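Periplasmic solute binding protein (Candidatus liberibacter, PDB 4CL2) binds manganese or zinc ions in the periplasm and probably delivers them to a membrane transporter for uptake, as other solute-binding proteins of its family do. Local coordinates at residues Val7-Phe11 with Ser12-Asp16; Asp47-Lys50 with Ile51-Asp55; Ile118-Ile121 with Arg122-Leu125; Pro255-Thr258 with Tyr259-Leu263. One frame throughout, in Å; residues are numbered along the deposited sequence. Where two conformers were deposited one is given.

Interaction 1: Val7-Phe11 with Ser12-Asp16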
# COMPACT_ATOMS: atom_id res chain seq x y z
N VAL A 7 -12.50 -16.12 0.06
CA VAL A 7 -12.17 -14.82 -0.61
C VAL A 7 -10.63 -14.73 -0.62
O VAL A 7 -9.97 -14.68 0.44
CB VAL A 7 -12.77 -13.64 0.15
CG1 VAL A 7 -12.36 -12.35 -0.52
CG2 VAL A 7 -14.28 -13.77 0.22
N LEU A 8 -10.09 -14.75 -1.83
CA LEU A 8 -8.64 -14.69 -2.10
C LEU A 8 -8.23 -13.23 -2.37
O LEU A 8 -8.70 -12.59 -3.30
CB LEU A 8 -8.25 -15.61 -3.25
CG LEU A 8 -6.78 -15.49 -3.64
CD1 LEU A 8 -5.84 -15.99 -2.55
CD2 LEU A 8 -6.60 -16.30 -4.96
N SER A 9 -7.34 -12.71 -1.54
CA SER A 9 -6.73 -11.37 -1.74
C SER A 9 -5.36 -11.54 -2.44
O SER A 9 -4.65 -12.53 -2.24
CB SER A 9 -6.56 -10.65 -0.40
OG SER A 9 -7.79 -10.40 0.27
N SER A 10 -5.02 -10.60 -3.31
CA SER A 10 -3.79 -10.70 -4.09
C SER A 10 -2.54 -10.61 -3.19
O SER A 10 -1.54 -11.25 -3.51
CB SER A 10 -3.76 -9.70 -5.22
OG SER A 10 -3.74 -8.36 -4.70
N PHE A 11 -2.55 -9.76 -2.19
CA PHE A 11 -1.39 -9.63 -1.31
C PHE A 11 -1.77 -9.21 0.08
O PHE A 11 -2.95 -9.00 0.43
CB PHE A 11 -0.31 -8.71 -1.96
CG PHE A 11 -0.55 -7.20 -1.77
CD1 PHE A 11 -1.65 -6.54 -2.31
CD2 PHE A 11 0.38 -6.46 -1.06
CE1 PHE A 11 -1.80 -5.16 -2.16
CE2 PHE A 11 0.22 -5.08 -0.90
CZ PHE A 11 -0.87 -4.43 -1.46
N SER A 12 -0.76 -9.22 0.96
CA SER A 12 -1.01 -9.21 2.41
C SER A 12 -1.84 -8.05 2.88
O SER A 12 -2.68 -8.20 3.77
CB SER A 12 0.33 -9.23 3.19
OG SER A 12 1.23 -8.18 2.79
N ILE A 13 -1.63 -6.88 2.32
CA ILE A 13 -2.35 -5.71 2.79
C ILE A 13 -3.84 -5.88 2.54
O ILE A 13 -4.66 -5.61 3.44
CB ILE A 13 -1.83 -4.44 2.17
CG1 ILE A 13 -0.38 -4.22 2.70
CG2 ILE A 13 -2.80 -3.27 2.41
CD1 ILE A 13 0.21 -2.90 2.20
N ILE A 14 -4.21 -6.31 1.35
CA ILE A 14 -5.64 -6.54 1.07
C ILE A 14 -6.24 -7.67 1.88
O ILE A 14 -7.36 -7.56 2.40
CB ILE A 14 -5.86 -6.72 -0.45
CG1 ILE A 14 -5.45 -5.42 -1.19
CG2 ILE A 14 -7.28 -7.12 -0.79
CD1 ILE A 14 -5.54 -5.54 -2.72
N GLY A 15 -5.47 -8.74 2.10
CA GLY A 15 -5.92 -9.80 2.96
C GLY A 15 -6.26 -9.35 4.35
O GLY A 15 -7.30 -9.76 4.93
N ASP A 16 -5.42 -8.49 4.92
CA ASP A 16 -5.64 -8.02 6.28
C ASP A 16 -6.86 -7.08 6.37
O ASP A 16 -7.68 -7.16 7.32
CB ASP A 16 -4.38 -7.32 6.82
CG ASP A 16 -4.58 -6.84 8.23
OD1 ASP A 16 -4.60 -7.66 9.16
OD2 ASP A 16 -4.79 -5.63 8.40

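Interaction 2: Asp47-Lys50 with Ile51-Asp55. With SO4 (sulfate ion), chain B.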
# COMPACT_ATOMS: atom_id res chain seq x y z
N ASP A 47 -0.57 -22.36 -4.79
CA ASP A 47 -1.28 -21.19 -5.10
C ASP A 47 -2.44 -21.39 -6.10
O ASP A 47 -3.49 -20.73 -5.94
CB ASP A 47 -0.37 -20.09 -5.67
CG ASP A 47 0.62 -19.52 -4.63
OD1 ASP A 47 0.47 -19.72 -3.39
OD2 ASP A 47 1.63 -19.00 -5.12
N ALA A 48 -2.26 -22.25 -7.08
CA ALA A 48 -3.33 -22.52 -8.02
C ALA A 48 -4.56 -23.17 -7.32
O ALA A 48 -5.69 -22.95 -7.69
CB ALA A 48 -2.88 -23.35 -9.15
N ILE A 49 -4.29 -23.94 -6.28
CA ILE A 49 -5.39 -24.39 -5.38
C ILE A 49 -6.13 -23.27 -4.72
O ILE A 49 -7.39 -23.22 -4.70
CB ILE A 49 -4.88 -25.44 -4.34
CG1 ILE A 49 -4.24 -26.60 -5.01
CG2 ILE A 49 -6.01 -25.89 -3.40
CD1 ILE A 49 -5.04 -27.45 -6.01
N LYS A 50 -5.42 -22.27 -4.16
CA LYS A 50 -6.08 -21.11 -3.61
C LYS A 50 -6.96 -20.43 -4.63
O LYS A 50 -8.06 -20.00 -4.34
CB LYS A 50 -5.08 -20.11 -3.08
CG LYS A 50 -4.35 -20.56 -1.85
CD LYS A 50 -3.46 -19.43 -1.33
CE LYS A 50 -2.75 -19.88 -0.10
NZ LYS A 50 -1.84 -18.88 0.53
N ILE A 51 -6.45 -20.33 -5.84
CA ILE A 51 -7.21 -19.72 -6.93
C ILE A 51 -8.49 -20.48 -7.29
O ILE A 51 -9.54 -19.86 -7.52
CB ILE A 51 -6.23 -19.46 -8.15
CG1 ILE A 51 -5.20 -18.39 -7.73
CG2 ILE A 51 -7.04 -19.04 -9.41
CD1 ILE A 51 -4.07 -18.24 -8.74
N GLN A 52 -8.39 -21.79 -7.37
CA GLN A 52 -9.57 -22.63 -7.66
C GLN A 52 -10.64 -22.54 -6.55
O GLN A 52 -11.86 -22.56 -6.83
CB GLN A 52 -9.18 -24.10 -7.82
CG GLN A 52 -8.44 -24.40 -9.12
CD GLN A 52 -9.29 -23.94 -10.32
OE1 GLN A 52 -10.44 -24.39 -10.49
NE2 GLN A 52 -8.71 -23.10 -11.18
N ASN A 53 -10.17 -22.47 -5.31
CA ASN A 53 -11.07 -22.41 -4.17
C ASN A 53 -11.78 -21.08 -4.02
O ASN A 53 -12.88 -21.04 -3.40
CB ASN A 53 -10.34 -22.69 -2.86
CG ASN A 53 -9.90 -24.12 -2.71
OD1 ASN A 53 -8.96 -24.42 -1.94
ND2 ASN A 53 -10.59 -25.00 -3.29
N ALA A 54 -11.24 -20.01 -4.56
CA ALA A 54 -11.79 -18.68 -4.37
C ALA A 54 -13.21 -18.56 -4.96
O ALA A 54 -13.47 -18.88 -6.13
CB ALA A 54 -10.89 -17.65 -5.00
N ASP A 55 -14.10 -18.03 -4.13
CA ASP A 55 -15.41 -17.57 -4.58
C ASP A 55 -15.40 -16.11 -5.05
O ASP A 55 -16.37 -15.64 -5.61
CB ASP A 55 -16.42 -17.78 -3.41
CG ASP A 55 -16.56 -19.22 -3.07
OD1 ASP A 55 -16.93 -20.01 -3.97
OD2 ASP A 55 -16.28 -19.61 -1.94
S SO4 B . -3.59 -17.92 3.71
O1 SO4 B . -2.27 -17.37 4.08
O2 SO4 B . -3.81 -19.37 3.92
O3 SO4 B . -3.67 -17.75 2.31
O4 SO4 B . -4.62 -17.24 4.50
O HOH W 1 -5.98 -22.33 -10.46

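Interaction 3: Ile118-Ile121 with Arg122-Leu125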
# COMPACT_ATOMS: atom_id res chain seq x y z
N ILE A 118 -11.69 -0.14 1.94
CA ILE A 118 -12.66 -0.78 2.87
C ILE A 118 -14.04 -0.83 2.24
O ILE A 118 -14.69 -1.88 2.29
CB ILE A 118 -12.65 -0.02 4.22
CG1 ILE A 118 -11.32 -0.28 4.94
CG2 ILE A 118 -13.85 -0.44 5.08
CD1 ILE A 118 -11.05 0.69 6.06
N GLU A 119 -14.51 0.30 1.67
CA GLU A 119 -15.84 0.39 1.07
C GLU A 119 -15.97 -0.59 -0.08
O GLU A 119 -17.00 -1.27 -0.22
CB GLU A 119 -16.16 1.83 0.66
CG GLU A 119 -17.41 1.91 -0.19
CD GLU A 119 -18.67 1.41 0.47
OE1 GLU A 119 -18.68 1.20 1.73
OE2 GLU A 119 -19.65 1.17 -0.26
N ASN A 120 -14.96 -0.64 -0.96
CA ASN A 120 -15.08 -1.53 -2.11
C ASN A 120 -15.08 -2.98 -1.65
O ASN A 120 -15.76 -3.83 -2.28
CB ASN A 120 -13.90 -1.29 -3.08
CG ASN A 120 -14.11 -0.04 -3.89
OD1 ASN A 120 -15.25 0.36 -4.11
ND2 ASN A 120 -13.05 0.61 -4.31
N ILE A 121 -14.35 -3.30 -0.60
CA ILE A 121 -14.29 -4.68 -0.12
C ILE A 121 -15.63 -5.02 0.58
O ILE A 121 -16.19 -6.12 0.40
CB ILE A 121 -13.05 -4.95 0.75
CG1 ILE A 121 -11.81 -4.91 -0.13
CG2 ILE A 121 -13.12 -6.33 1.44
CD1 ILE A 121 -10.51 -4.82 0.63
N ARG A 122 -16.12 -4.11 1.40
CA ARG A 122 -17.45 -4.27 2.02
C ARG A 122 -18.52 -4.56 0.95
O ARG A 122 -19.32 -5.51 1.06
CB ARG A 122 -17.85 -3.04 2.83
CG ARG A 122 -19.22 -3.19 3.47
CD ARG A 122 -19.90 -1.86 3.69
NE ARG A 122 -20.20 -1.18 2.39
CZ ARG A 122 -21.14 -1.56 1.54
NH1 ARG A 122 -21.93 -2.57 1.78
NH2 ARG A 122 -21.29 -0.91 0.40
N LYS A 123 -18.52 -3.76 -0.12
CA LYS A 123 -19.48 -3.92 -1.19
C LYS A 123 -19.37 -5.27 -1.85
O LYS A 123 -20.38 -5.93 -2.10
CB LYS A 123 -19.29 -2.75 -2.19
CG LYS A 123 -20.33 -2.78 -3.29
CD LYS A 123 -20.18 -1.61 -4.28
CE LYS A 123 -19.38 -0.41 -3.84
NZ LYS A 123 -19.22 0.50 -5.04
N ALA A 124 -18.13 -5.70 -2.13
CA ALA A 124 -17.94 -6.99 -2.78
C ALA A 124 -18.33 -8.18 -1.89
O ALA A 124 -18.95 -9.14 -2.34
CB ALA A 124 -16.49 -7.10 -3.26
N LEU A 125 -17.98 -8.12 -0.62
CA LEU A 125 -18.36 -9.16 0.33
C LEU A 125 -19.87 -9.27 0.46
O LEU A 125 -20.40 -10.36 0.49
CB LEU A 125 -17.77 -8.87 1.70
CG LEU A 125 -16.26 -9.12 1.85
CD1 LEU A 125 -15.77 -8.57 3.19
CD2 LEU A 125 -15.86 -10.60 1.72
O HOH W 2 -16.59 0.65 -6.34

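Interaction 4: Pro255-Thr258 with Tyr259-Leu263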
# COMPACT_ATOMS: atom_id res chain seq x y z
N PRO A 255 7.13 -4.74 13.09
CA PRO A 255 6.32 -3.59 13.53
C PRO A 255 5.05 -3.30 12.76
O PRO A 255 4.27 -2.41 13.13
CB PRO A 255 7.29 -2.44 13.41
CG PRO A 255 8.18 -2.82 12.28
CD PRO A 255 8.34 -4.30 12.38
N ALA A 256 4.81 -4.03 11.67
CA ALA A 256 3.72 -3.69 10.75
C ALA A 256 2.97 -4.96 10.31
O ALA A 256 2.85 -5.19 9.10
CB ALA A 256 4.22 -2.93 9.55
N PRO A 257 2.44 -5.72 11.30
CA PRO A 257 1.86 -7.04 10.96
C PRO A 257 0.40 -6.92 10.45
O PRO A 257 -0.21 -7.92 10.09
CB PRO A 257 1.93 -7.77 12.25
CG PRO A 257 1.69 -6.73 13.30
CD PRO A 257 2.58 -5.59 12.76
N THR A 258 -0.15 -5.72 10.47
CA THR A 258 -1.50 -5.44 9.97
C THR A 258 -1.48 -4.17 9.15
O THR A 258 -0.54 -3.37 9.24
CB THR A 258 -2.54 -5.25 11.12
OG1 THR A 258 -2.30 -4.00 11.79
CG2 THR A 258 -2.49 -6.33 12.16
N TYR A 259 -2.50 -3.93 8.33
CA TYR A 259 -2.54 -2.71 7.57
C TYR A 259 -2.56 -1.47 8.44
O TYR A 259 -1.84 -0.48 8.17
CB TYR A 259 -3.76 -2.72 6.64
CG TYR A 259 -4.04 -1.43 5.83
CD1 TYR A 259 -3.11 -0.90 5.04
CD2 TYR A 259 -5.26 -0.83 5.87
CE1 TYR A 259 -3.35 0.23 4.23
CE2 TYR A 259 -5.54 0.26 5.08
CZ TYR A 259 -4.59 0.80 4.26
OH TYR A 259 -4.86 1.90 3.48
N LEU A 260 -3.42 -1.46 9.45
CA LEU A 260 -3.43 -0.34 10.39
C LEU A 260 -2.05 -0.11 11.01
O LEU A 260 -1.60 1.04 11.03
CB LEU A 260 -4.47 -0.53 11.47
CG LEU A 260 -4.65 0.61 12.49
CD1 LEU A 260 -5.95 0.46 13.17
CD2 LEU A 260 -3.57 0.56 13.53
N ASP A 261 -1.36 -1.16 11.44
CA ASP A 261 -0.04 -1.03 12.03
C ASP A 261 0.98 -0.51 11.01
O ASP A 261 1.85 0.25 11.37
CB ASP A 261 0.46 -2.32 12.57
CG ASP A 261 -0.34 -2.81 13.80
OD1 ASP A 261 -1.00 -2.05 14.46
OD2 ASP A 261 -0.24 -3.98 14.10
N LEU A 262 0.84 -0.91 9.77
CA LEU A 262 1.70 -0.44 8.72
C LEU A 262 1.55 1.04 8.49
O LEU A 262 2.55 1.79 8.42
CB LEU A 262 1.44 -1.18 7.40
CG LEU A 262 2.28 -0.76 6.18
CD1 LEU A 262 2.59 -2.01 5.34
CD2 LEU A 262 1.53 0.24 5.37
N LEU A 263 0.32 1.52 8.32
CA LEU A 263 0.10 2.95 8.16
C LEU A 263 0.61 3.70 9.39
O LEU A 263 1.24 4.74 9.29
CB LEU A 263 -1.39 3.26 8.03
CG LEU A 263 -2.00 2.90 6.69
CD1 LEU A 263 -3.48 3.27 6.73
CD2 LEU A 263 -1.34 3.59 5.52
O HOH W 3 -3.84 -3.57 14.01

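Interaction 1: Val7-Phe11 with Ser12-Asp16
Phe11 sits at the N-cap of helix 12-22, just after the chain turns a corner at Ser10, and its carbonyl O takes the first full-turn bond, from Gly15 N at 3.0 Å and almost straight. The Phe11 ring does not swing away from this helix. Its CG lies between the backbone N and the carbonyl carbon (chi1 83°), which folds the ring back over the first turn and brings one face above the backbone N of Ile13. Ile13 runs alongside the ring and lays its CB 3.7 Å from Phe11 CE2, while Ile14 crosses at about a right angle, its CG1 3.8 Å from Phe11 CE1. Ser9 reaches the same turn from the strand: its CB is 3.3 Å from Gly15 N, a closeness that suits a residue without a side chain at position 15. Ser10 OG, at the edge of the Phe11 ring, bonds Glu65, and Ser12 OG takes the N-H of Leu249. This is the strand-to-helix turn of the beta-alpha-beta unit 6-9, 12-22, 27-30. Ile14 packs on strand 56-59, Ile13 on helix 259-274, and the Phe11 ring meets Trp108 near the manganese site.

Interaction 2: Asp47-Lys50 with Ile51-Asp55
Lys50 and Ile51 stand where helix 45-53 makes its last turns, and the lysine side chain can be followed outward from the helix. Its CB merely flanks the next peptide. From CG onward the chain is fully extended, with chi3 at 180°, and carries the amine well clear of the backbone. CD only skirts a sulfate, probably from the crystallisation liquor; CE comes within 3.3 Å of sulfate O3, and NZ makes a hydrogen bond of 2.8 Å to that same O3. Within the protein NZ is held by a salt bridge to Glu33 and a bond to Thr30 O, partners that a long, flexible cation is suited to reach. On the buried side Ile51 rests its CG1 3.4 Å from Asp47 O; on the exposed side Asn53 OD1 lies beside Ile49 CG2 at 3.6 Å. A water joins Ala48 O to Gln52 NE2, which also bonds Asn74 O. The backbone closes with a bond from Asn53 N to Ile49 O, then a weak one from Ala54 N to Lys50 O, as the helix ends. Ile51 and Ala54 pack on Leu8 of strand 6-9, and Asp55 continues the chain toward strand 56-59.

Interaction 3: Ile118-Ile121 with Arg122-Leu125
Glu119 and Arg122, one turn apart on helix 111-128, form a two-pronged salt bridge. Arg122 presents the side of its guanidinium, NE to Glu119 OE1 at 2.9 Å and NH2 to Glu119 OE2 at 2.7 Å, and both bonds are nearly straight. The oxygens lie close to the guanidinium plane; they are met on their syn sides but from clearly outside the carboxylate plane, since the two flat groups are turned 32° against each other. Glu119 starts with CG anti to the backbone N (chi1 169°) and then bends at chi2, while Arg122 bends at chi3 (65°), which turns its NE edge back along the helix to the acid.

A second polar link runs through water: it donates to Asn120 OD1 at 2.6 Å and accepts from Lys123 NZ at 2.9 Å. Asn120 ND2 is turned to the carbonyls of Val84 and Asp86, so this short amide serves the loop as well as the water.

The apolar contact lies on another face, where Ile121 CG2 meets Leu125 CD1 at 3.9 Å. Branched, greasy side chains suit this face, since Ile121 packs on helix 12-22 and strand 56-59, and Leu125 on helix 12-22 and helix 133-158.

Backbone bonds one turn apart, such as Leu125 N to Ile121 O at 2.9 Å, run beneath all of this. Because two separate bonds hold Arg122, rotation of its guanidinium should be restrained. The paired charges would largely offset one another, and the amine of Lys123, not in contact with the acid, probably adds to the favourable field around Glu119.

Interaction 4: Pro255-Thr258 with Tyr259-Leu263
Thr258 OG1, at the N-cap of helix 259-274, accepts from Asp261 N at 3.0 Å and is also 2.7 Å from a water. The same water donates a longer bond, 3.3 Å, to Asp261 OD1, so it bridges the two side chains. The hydroxyl reaches the first turn because chi1 (72°) sets OG1 between the backbone N and the carbonyl carbon of Thr258; a threonine, with its oxygen one bond from CB, is short enough to fold back in this way. Asp261 leans over the cap from the helix side, its CB 3.3 Å from Thr258 OG1, while its OD1 forms a salt bridge to Arg264 one turn on. Its other oxygen, OD2, lies beside the CG-CD edge of the proline, 3.5 Å from Pro257 CG. The backbone adds Leu262 N to Thr258 O at 2.9 Å.

On the apolar side, the methyl CB of Ala256 fits against the helix backbone, 3.6 Å from Leu262 CA, its small size allowing this close approach. Pro257, which has no N-H to offer, suits the irregular chain just before the cap. At the start of the helix, Tyr259 packs on Ile13 and Ile17 and bonds Trp108 O, while Tyr259 N is taken by Asp16 of helix 12-22. A threonine side chain accepting from the N-H three residues on is the classic N-cap, here starting the C-terminal helix near the metal-binding Asp247.

In the fold
Interactions 1 and 4 both start helices beside the metal site, and they touch where Ile13 packs on Tyr259 and Leu262. Yet a carbonyl and a ring dominate the first, while a side-chain hydroxyl caps the second. Interaction 1 is wholly buried and also meets interactions 2 and 3, through Leu8 on Ile51 and Ala54 and through Val7 on Leu125. Strand 6-9 therefore lies between helix 45-53 and helix 111-128. Interactions 2 and 3 are mid-helix or helix-end contacts that do not touch; in each, some charged groups lie at the partly exposed side, while Ile51 and Ala54, or Ile121 and Leu125, pack inward on strands or helices. Interaction 2, its centre about 23 Å from the centre of the chain, is the most peripheral.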